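Local coordinates for probable transcriptional repressor protein (PDB 4FX0) that probably acts as a redox-dependent transcriptional regulator of the MarR family, binding DNA through a winged helix-turn-helix domain in Mycobacterium tuberculosis, at residues L81-A86 with R94-A99. Numbering follows the deposited sequence.
Sequences LVRVMA and RIELTA
Arg-83 and Glu-96 face each other as a hydrogen-bonded pair of two antiparallel strands, and their side chains add a salt bridge above the backbone bonds that already join them. Arg-83 sends CG anti to its own N (chi1 -164°) and bends at chi3, which turns the guanidinium toward Glu-96, whose CB lies over one of its faces. NH2 of Arg-83 lies 2.6 Å from OE1 of Glu-96, which it meets from above the carboxylate plane; NE adds only a weak bond to the same oxygen, and the two planar groups stand 73° apart. The other carboxylate oxygen, OE2, accepts from Gly-50 N, so Glu-96 is tethered at both oxygens. Farther along, NH1 of Arg-83 lies 3.5 Å from the methyl CG2 of Thr-98. These strands, 82-86 and 93-97, form the beta hairpin, or wing, of the winged helix-turn-helix fold of MarR regulators, and 51-53 completes the three-stranded sheet. On the opposite face Val-84 and Ile-95 lie side by side, CG2 to CG2 at 3.8 Å, while CG1 of Val-82 meets CD2 of Leu-97 at 4.2 Å; Ile-95, Val-82 and Leu-97 also rest on helix 33-45. Toward the tip, Met-85 and Arg-94 exchange two backbone bonds, and the Arg-94 side chain leads away from Met-85, its NE forming a salt bridge with Asp-52 of strand 51-53. Where the hairpin leads into helix 99-119, Thr-98 N binds Leu-81 O at 3.1 Å, and Thr-98 OG1, set between N and C by a chi1 of 61°, caps Gly-101 N and also bonds to Gly-80 O.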
ATOM      1  N   LEU B  81      14.001  19.311  -4.947  1.00 45.06           N
ATOM      2  CA  LEU B  81      14.482  17.976  -5.276  1.00 42.85           C
ATOM      3  C   LEU B  81      14.188  17.677  -6.736  1.00 57.65           C
ATOM      4  O   LEU B  81      14.967  17.012  -7.421  1.00 51.79           O
ATOM      5  CB  LEU B  81      13.808  16.933  -4.390  1.00 41.18           C
ATOM      6  CG  LEU B  81      13.929  17.147  -2.882  1.00 52.32           C
ATOM      7  CD1 LEU B  81      13.328  15.964  -2.140  1.00 55.93           C
ATOM      8  CD2 LEU B  81      15.382  17.353  -2.483  1.00 59.53           C
ATOM      9  N   VAL B  82      13.051  18.178  -7.206  1.00 62.57           N
ATOM     10  CA  VAL B  82      12.633  17.978  -8.584  1.00 53.36           C
ATOM     11  C   VAL B  82      12.225  19.302  -9.216  1.00 53.78           C
ATOM     12  O   VAL B  82      11.788  20.223  -8.525  1.00 57.14           O
ATOM     13  CB  VAL B  82      11.454  16.992  -8.676  1.00 45.53           C
ATOM     14  CG1 VAL B  82      11.873  15.620  -8.175  1.00 41.90           C
ATOM     15  CG2 VAL B  82      10.264  17.512  -7.883  1.00 46.38           C
ATOM     16  N   ARG B  83      12.379  19.392 -10.531  1.00 64.38           N
ATOM     17  CA  ARG B  83      11.992  20.584 -11.266  1.00 73.54           C
ATOM     18  C   ARG B  83      10.888  20.206 -12.247  1.00 72.33           C
ATOM     19  O   ARG B  83      11.101  19.397 -13.151  1.00 66.24           O
ATOM     20  CB  ARG B  83      13.202  21.172 -11.996  1.00 87.44           C
ATOM     21  CG  ARG B  83      13.022  22.599 -12.487  1.00101.28           C
ATOM     22  CD  ARG B  83      14.339  23.187 -12.976  1.00112.20           C
ATOM     23  NE  ARG B  83      15.012  22.310 -13.931  1.00124.46           N
ATOM     24  CZ  ARG B  83      16.038  21.519 -13.628  1.00134.35           C
ATOM     25  NH1 ARG B  83      16.521  21.497 -12.394  1.00136.61           N
ATOM     26  NH2 ARG B  83      16.585  20.754 -14.564  1.00137.10           N
ATOM     27  N   VAL B  84       9.704  20.781 -12.054  1.00 82.11           N
ATOM     28  CA  VAL B  84       8.542  20.405 -12.851  1.00 83.67           C
ATOM     29  C   VAL B  84       7.983  21.557 -13.677  1.00 90.13           C
ATOM     30  O   VAL B  84       7.425  22.514 -13.139  1.00 97.03           O
ATOM     31  CB  VAL B  84       7.415  19.832 -11.970  1.00 77.79           C
ATOM     32  CG1 VAL B  84       6.185  19.530 -12.814  1.00 71.80           C
ATOM     33  CG2 VAL B  84       7.894  18.583 -11.248  1.00 79.08           C
ATOM     34  N   MET B  85       8.136  21.446 -14.991  1.00 96.41           N
ATOM     35  CA  MET B  85       7.574  22.405 -15.926  1.00 96.71           C
ATOM     36  C   MET B  85       6.567  21.682 -16.811  1.00 84.26           C
ATOM     37  O   MET B  85       6.367  20.477 -16.668  1.00 81.96           O
ATOM     38  CB  MET B  85       8.684  23.011 -16.780  1.00 95.55           C
ATOM     39  CG  MET B  85       9.795  23.646 -15.965  1.00 95.30           C
ATOM     40  SD  MET B  85       9.242  25.165 -15.176  1.00140.54           S
ATOM     41  CE  MET B  85       8.766  26.105 -16.623  1.00122.14           C
ATOM     42  N   ALA B  86       5.932  22.411 -17.721  1.00 85.72           N
ATOM     43  CA  ALA B  86       4.988  21.797 -18.648  1.00 77.91           C
ATOM     44  C   ALA B  86       5.734  21.017 -19.727  1.00 78.57           C
ATOM     45  O   ALA B  86       6.908  21.277 -19.991  1.00 90.02           O
ATOM     46  CB  ALA B  86       4.087  22.849 -19.270  1.00 65.88           C
ATOM     47  N   ARG B  94       6.670  17.830 -17.678  1.00 67.79           N
ATOM     48  CA  ARG B  94       8.112  17.632 -17.710  1.00 69.95           C
ATOM     49  C   ARG B  94       8.694  17.661 -16.300  1.00 70.55           C
ATOM     50  O   ARG B  94       8.669  18.696 -15.631  1.00 71.75           O
ATOM     51  CB  ARG B  94       8.776  18.712 -18.565  1.00 55.71           C
ATOM     52  CG  ARG B  94      10.288  18.595 -18.638  1.00 63.52           C
ATOM     53  CD  ARG B  94      10.705  17.383 -19.452  1.00 70.80           C
ATOM     54  NE  ARG B  94      10.455  17.577 -20.876  1.00 83.81           N
ATOM     55  CZ  ARG B  94      11.361  18.034 -21.735  1.00 94.99           C
ATOM     56  NH1 ARG B  94      12.582  18.337 -21.313  1.00100.12           N
ATOM     57  NH2 ARG B  94      11.050  18.182 -23.015  1.00 99.73           N
ATOM     58  N   ILE B  95       9.220  16.525 -15.854  1.00 59.28           N
ATOM     59  CA  ILE B  95       9.828  16.434 -14.532  1.00 65.32           C
ATOM     60  C   ILE B  95      11.325  16.140 -14.634  1.00 66.94           C
ATOM     61  O   ILE B  95      11.745  15.258 -15.385  1.00 57.98           O
ATOM     62  CB  ILE B  95       9.149  15.352 -13.663  1.00 67.54           C
ATOM     63  CG1 ILE B  95       7.632  15.560 -13.629  1.00 65.56           C
ATOM     64  CG2 ILE B  95       9.715  15.363 -12.254  1.00 53.55           C
ATOM     65  CD1 ILE B  95       6.857  14.577 -14.481  1.00 68.86           C
ATOM     66  N   GLU B  96      12.124  16.888 -13.877  1.00 69.20           N
ATOM     67  CA  GLU B  96      13.575  16.725 -13.894  1.00 74.86           C
ATOM     68  C   GLU B  96      14.157  16.612 -12.490  1.00 68.26           C
ATOM     69  O   GLU B  96      13.620  17.176 -11.536  1.00 59.55           O
ATOM     70  CB  GLU B  96      14.238  17.894 -14.626  1.00 84.57           C
ATOM     71  CG  GLU B  96      14.082  17.852 -16.134  1.00 99.49           C
ATOM     72  CD  GLU B  96      14.716  19.045 -16.821  1.00107.18           C
ATOM     73  OE1 GLU B  96      14.686  20.150 -16.239  1.00101.30           O
ATOM     74  OE2 GLU B  96      15.247  18.877 -17.940  1.00114.20           O
ATOM     75  N   LEU B  97      15.260  15.879 -12.372  1.00 62.30           N
ATOM     76  CA  LEU B  97      15.985  15.795 -11.113  1.00 60.20           C
ATOM     77  C   LEU B  97      16.915  16.987 -10.953  1.00 59.33           C
ATOM     78  O   LEU B  97      17.680  17.319 -11.859  1.00 55.20           O
ATOM     79  CB  LEU B  97      16.802  14.505 -11.034  1.00 65.99           C
ATOM     80  CG  LEU B  97      16.116  13.259 -10.477  1.00 58.94           C
ATOM     81  CD1 LEU B  97      17.147  12.166 -10.251  1.00 56.39           C
ATOM     82  CD2 LEU B  97      15.393  13.584  -9.181  1.00 49.38           C
ATOM     83  N   THR B  98      16.839  17.633  -9.797  1.00 63.14           N
ATOM     84  CA  THR B  98      17.784  18.685  -9.460  1.00 59.29           C
ATOM     85  C   THR B  98      19.000  18.055  -8.800  1.00 68.38           C
ATOM     86  O   THR B  98      18.920  16.944  -8.269  1.00 62.82           O
ATOM     87  CB  THR B  98      17.168  19.714  -8.504  1.00 55.59           C
ATOM     88  OG1 THR B  98      16.799  19.068  -7.279  1.00 62.17           O
ATOM     89  CG2 THR B  98      15.937  20.348  -9.130  1.00 49.82           C
ATOM     90  N   ALA B  99      20.124  18.761  -8.842  1.00 60.01           N
ATOM     91  CA  ALA B  99      21.353  18.289  -8.216  1.00 59.94           C
ATOM     92  C   ALA B  99      21.092  17.877  -6.771  1.00 51.82           C
ATOM     93  O   ALA B  99      21.632  16.880  -6.291  1.00 63.12           O
ATOM     94  CB  ALA B  99      22.425  19.366  -8.277  1.00 52.30           C
TER